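Local coordinates for protein yjcS (Bacillus subtilis, PDB 1Q8B) that is of unknown function but probably catalyses a reaction, as a member of the antibiotic biosynthesis monooxygenase family with a dimeric alpha/beta-barrel fold, at residues N43-C48 with E67-E72. Numbering follows the deposited sequence.
Sequences NKEEGC and EIWENE
C48 and W69 form an antiparallel, non-hydrogen-bonded pair where strand 48-55 begins and strand 62-69 ends, and the register closes one residue further out with a bond from E70 N to G47 O of 2.9 Å, nearly straight at 162°. That carbonyl is delivered by the type I turn E45-C48, which ends the loop from helix 28-42. G47 adds no side chain here, and E70, bent at chi2, lays its CG 3.7 Å from G47 CA while its carboxylate stays at the exposed surface. The contact thus closes the end of the 48-55/62-69 hairpin in the four-stranded sheet of this alpha/beta-barrel family, where W69 packs against A74 and V75 of helix 72-78.

On that helix-covered side of the sheet, C48 and W69 meet directly. With SG anti to the backbone N (chi1 -177°), the thiol sits over one face of the indole, 4.6 Å from the centroid of the six-membered ring, a sulfur-aromatic contact. C48 CB packs 3.8 Å from W69 CZ3. The indole is also pinned through its nitrogen: NE1 donates in the ring plane to the anti lone pair of E67 OE1 (3.0 Å), two residues back on the same strand. At the far edge of the ring, E45 OE2 approaches CZ3 to 3.7 Å, its carboxylate plane turned 41° from the indole.

The E67 bond and the sulfur over the face together should fix the indole's rotation, whereas E45 makes a polar contact with the weakly positive C-H rim. Buried E45 is satisfied through OE1 by H78 and H83, which hold its carboxylate against that edge.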
ATOM      1  N   ASN A  43       3.112   9.345  -9.444  1.00 22.32           N
ATOM      2  CA  ASN A  43       2.255   9.966 -10.453  1.00 22.26           C
ATOM      3  C   ASN A  43       1.983   8.984 -11.588  1.00 22.40           C
ATOM      4  O   ASN A  43       1.069   9.177 -12.382  1.00 22.48           O
ATOM      5  CB  ASN A  43       2.885  11.240 -11.017  1.00 21.37           C
ATOM      6  CG  ASN A  43       2.535  12.473 -10.198  1.00 21.38           C
ATOM      7  OD1 ASN A  43       3.350  12.973  -9.425  1.00 21.94           O
ATOM      8  ND2 ASN A  43       1.309  12.960 -10.356  1.00 20.08           N
ATOM      9  N   LYS A  44       2.781   7.926 -11.654  1.00 23.43           N
ATOM     10  CA  LYS A  44       2.609   6.906 -12.679  1.00 24.61           C
ATOM     11  C   LYS A  44       1.651   5.814 -12.209  1.00 24.75           C
ATOM     12  O   LYS A  44       1.218   4.988 -13.011  1.00 25.18           O
ATOM     13  CB  LYS A  44       3.947   6.258 -13.035  1.00 25.51           C
ATOM     14  CG  LYS A  44       4.973   7.180 -13.665  1.00 27.07           C
ATOM     15  CD  LYS A  44       6.285   6.425 -13.824  1.00 28.54           C
ATOM     16  CE  LYS A  44       7.412   7.303 -14.316  1.00 29.66           C
ATOM     17  NZ  LYS A  44       8.700   6.542 -14.295  1.00 31.24           N
ATOM     18  N   GLU A  45       1.339   5.791 -10.912  1.00 24.43           N
ATOM     19  CA  GLU A  45       0.415   4.789 -10.392  1.00 24.41           C
ATOM     20  C   GLU A  45      -0.921   5.044 -11.062  1.00 25.29           C
ATOM     21  O   GLU A  45      -1.322   6.196 -11.248  1.00 24.85           O
ATOM     22  CB  GLU A  45       0.248   4.910  -8.879  1.00 23.59           C
ATOM     23  CG  GLU A  45       1.530   4.748  -8.086  1.00 23.12           C
ATOM     24  CD  GLU A  45       1.301   4.856  -6.586  1.00 22.48           C
ATOM     25  OE1 GLU A  45       2.291   5.040  -5.843  1.00 22.22           O
ATOM     26  OE2 GLU A  45       0.133   4.753  -6.150  1.00 21.74           O
ATOM     27  N   GLU A  46      -1.605   3.967 -11.424  1.00 25.89           N
ATOM     28  CA  GLU A  46      -2.887   4.066 -12.095  1.00 26.98           C
ATOM     29  C   GLU A  46      -3.925   4.912 -11.358  1.00 26.24           C
ATOM     30  O   GLU A  46      -4.582   5.760 -11.964  1.00 25.77           O
ATOM     31  CB  GLU A  46      -3.444   2.665 -12.332  1.00 29.79           C
ATOM     32  CG  GLU A  46      -3.990   2.483 -13.726  1.00 34.97           C
ATOM     33  CD  GLU A  46      -2.964   2.853 -14.780  1.00 38.28           C
ATOM     34  OE1 GLU A  46      -1.857   2.271 -14.752  1.00 40.64           O
ATOM     35  OE2 GLU A  46      -3.257   3.726 -15.632  1.00 40.19           O
ATOM     36  N   GLY A  47      -4.063   4.681 -10.054  1.00 25.24           N
ATOM     37  CA  GLY A  47      -5.044   5.412  -9.268  1.00 24.53           C
ATOM     38  C   GLY A  47      -4.694   6.825  -8.832  1.00 24.23           C
ATOM     39  O   GLY A  47      -5.501   7.488  -8.185  1.00 24.46           O
ATOM     40  N   CYS A  48      -3.505   7.302  -9.183  1.00 23.72           N
ATOM     41  CA  CYS A  48      -3.087   8.647  -8.793  1.00 23.06           C
ATOM     42  C   CYS A  48      -3.446   9.735  -9.807  1.00 22.42           C
ATOM     43  O   CYS A  48      -2.982   9.710 -10.942  1.00 22.57           O
ATOM     44  CB  CYS A  48      -1.575   8.671  -8.557  1.00 22.95           C
ATOM     45  SG  CYS A  48      -0.941  10.265  -7.990  1.00 22.84           S
ATOM     46  N   GLU A  67      -2.362  15.828  -2.678  1.00 16.52           N
ATOM     47  CA  GLU A  67      -2.698  14.577  -3.352  1.00 16.49           C
ATOM     48  C   GLU A  67      -4.152  14.465  -3.788  1.00 16.43           C
ATOM     49  O   GLU A  67      -5.054  14.914  -3.085  1.00 16.89           O
ATOM     50  CB  GLU A  67      -2.396  13.390  -2.429  1.00 16.73           C
ATOM     51  CG  GLU A  67      -0.985  13.345  -1.852  1.00 16.71           C
ATOM     52  CD  GLU A  67      -0.834  12.290  -0.759  1.00 17.33           C
ATOM     53  OE1 GLU A  67      -1.676  11.369  -0.680  1.00 16.48           O
ATOM     54  OE2 GLU A  67       0.137  12.372   0.019  1.00 17.61           O
ATOM     55  N   ILE A  68      -4.363  13.864  -4.957  1.00 16.64           N
ATOM     56  CA  ILE A  68      -5.706  13.605  -5.475  1.00 17.08           C
ATOM     57  C   ILE A  68      -5.687  12.152  -5.975  1.00 17.13           C
ATOM     58  O   ILE A  68      -4.824  11.773  -6.766  1.00 16.65           O
ATOM     59  CB  ILE A  68      -6.096  14.527  -6.655  1.00 17.29           C
ATOM     60  CG1 ILE A  68      -6.041  15.997  -6.237  1.00 17.45           C
ATOM     61  CG2 ILE A  68      -7.523  14.215  -7.099  1.00 17.85           C
ATOM     62  CD1 ILE A  68      -6.462  16.944  -7.347  1.00 17.18           C
ATOM     63  N   TRP A  69      -6.624  11.339  -5.503  1.00 18.05           N
ATOM     64  CA  TRP A  69      -6.679   9.938  -5.910  1.00 19.06           C
ATOM     65  C   TRP A  69      -8.039   9.580  -6.498  1.00 20.30           C
ATOM     66  O   TRP A  69      -9.033  10.261  -6.238  1.00 20.38           O
ATOM     67  CB  TRP A  69      -6.412   9.019  -4.715  1.00 18.33           C
ATOM     68  CG  TRP A  69      -5.168   9.336  -3.954  1.00 18.10           C
ATOM     69  CD1 TRP A  69      -5.045  10.210  -2.910  1.00 17.84           C
ATOM     70  CD2 TRP A  69      -3.867   8.774  -4.165  1.00 17.43           C
ATOM     71  NE1 TRP A  69      -3.748  10.223  -2.456  1.00 17.80           N
ATOM     72  CE2 TRP A  69      -3.003   9.351  -3.207  1.00 17.24           C
ATOM     73  CE3 TRP A  69      -3.347   7.834  -5.070  1.00 17.05           C
ATOM     74  CZ2 TRP A  69      -1.645   9.021  -3.125  1.00 16.99           C
ATOM     75  CZ3 TRP A  69      -1.996   7.509  -4.987  1.00 17.09           C
ATOM     76  CH2 TRP A  69      -1.162   8.102  -4.021  1.00 16.97           C
ATOM     77  N   GLU A  70      -8.074   8.506  -7.284  1.00 21.45           N
ATOM     78  CA  GLU A  70      -9.313   8.035  -7.892  1.00 23.37           C
ATOM     79  C   GLU A  70     -10.285   7.623  -6.797  1.00 23.65           C
ATOM     80  O   GLU A  70     -11.498   7.731  -6.959  1.00 24.17           O
ATOM     81  CB  GLU A  70      -9.038   6.832  -8.787  1.00 24.43           C
ATOM     82  CG  GLU A  70      -8.250   7.155 -10.035  1.00 27.66           C
ATOM     83  CD  GLU A  70      -9.084   7.869 -11.081  1.00 29.36           C
ATOM     84  OE1 GLU A  70     -10.307   8.046 -10.862  1.00 30.32           O
ATOM     85  OE2 GLU A  70      -8.515   8.245 -12.129  1.00 31.24           O
ATOM     86  N   ASN A  71      -9.739   7.155  -5.678  1.00 23.78           N
ATOM     87  CA  ASN A  71     -10.549   6.712  -4.549  1.00 24.42           C
ATOM     88  C   ASN A  71      -9.662   6.327  -3.368  1.00 25.14           C
ATOM     89  O   ASN A  71      -8.435   6.391  -3.452  1.00 24.78           O
ATOM     90  CB  ASN A  71     -11.392   5.515  -4.966  1.00 23.83           C
ATOM     91  CG  ASN A  71     -10.575   4.470  -5.676  1.00 23.73           C
ATOM     92  OD1 ASN A  71      -9.647   3.894  -5.108  1.00 23.57           O
ATOM     93  ND2 ASN A  71     -10.899   4.231  -6.932  1.00 23.55           N
ATOM     94  N   GLU A  72     -10.291   5.927  -2.272  1.00 26.12           N
ATOM     95  CA  GLU A  72      -9.565   5.546  -1.074  1.00 28.02           C
ATOM     96  C   GLU A  72      -8.663   4.330  -1.222  1.00 28.24           C
ATOM     97  O   GLU A  72      -7.608   4.271  -0.585  1.00 28.90           O
ATOM     98  CB  GLU A  72     -10.540   5.310   0.072  1.00 29.82           C
ATOM     99  CG  GLU A  72     -11.098   6.583   0.639  1.00 33.42           C
ATOM    100  CD  GLU A  72     -12.183   6.334   1.659  1.00 35.69           C
ATOM    101  OE1 GLU A  72     -11.963   5.498   2.565  1.00 37.69           O
ATOM    102  OE2 GLU A  72     -13.249   6.981   1.556  1.00 36.27           O
TER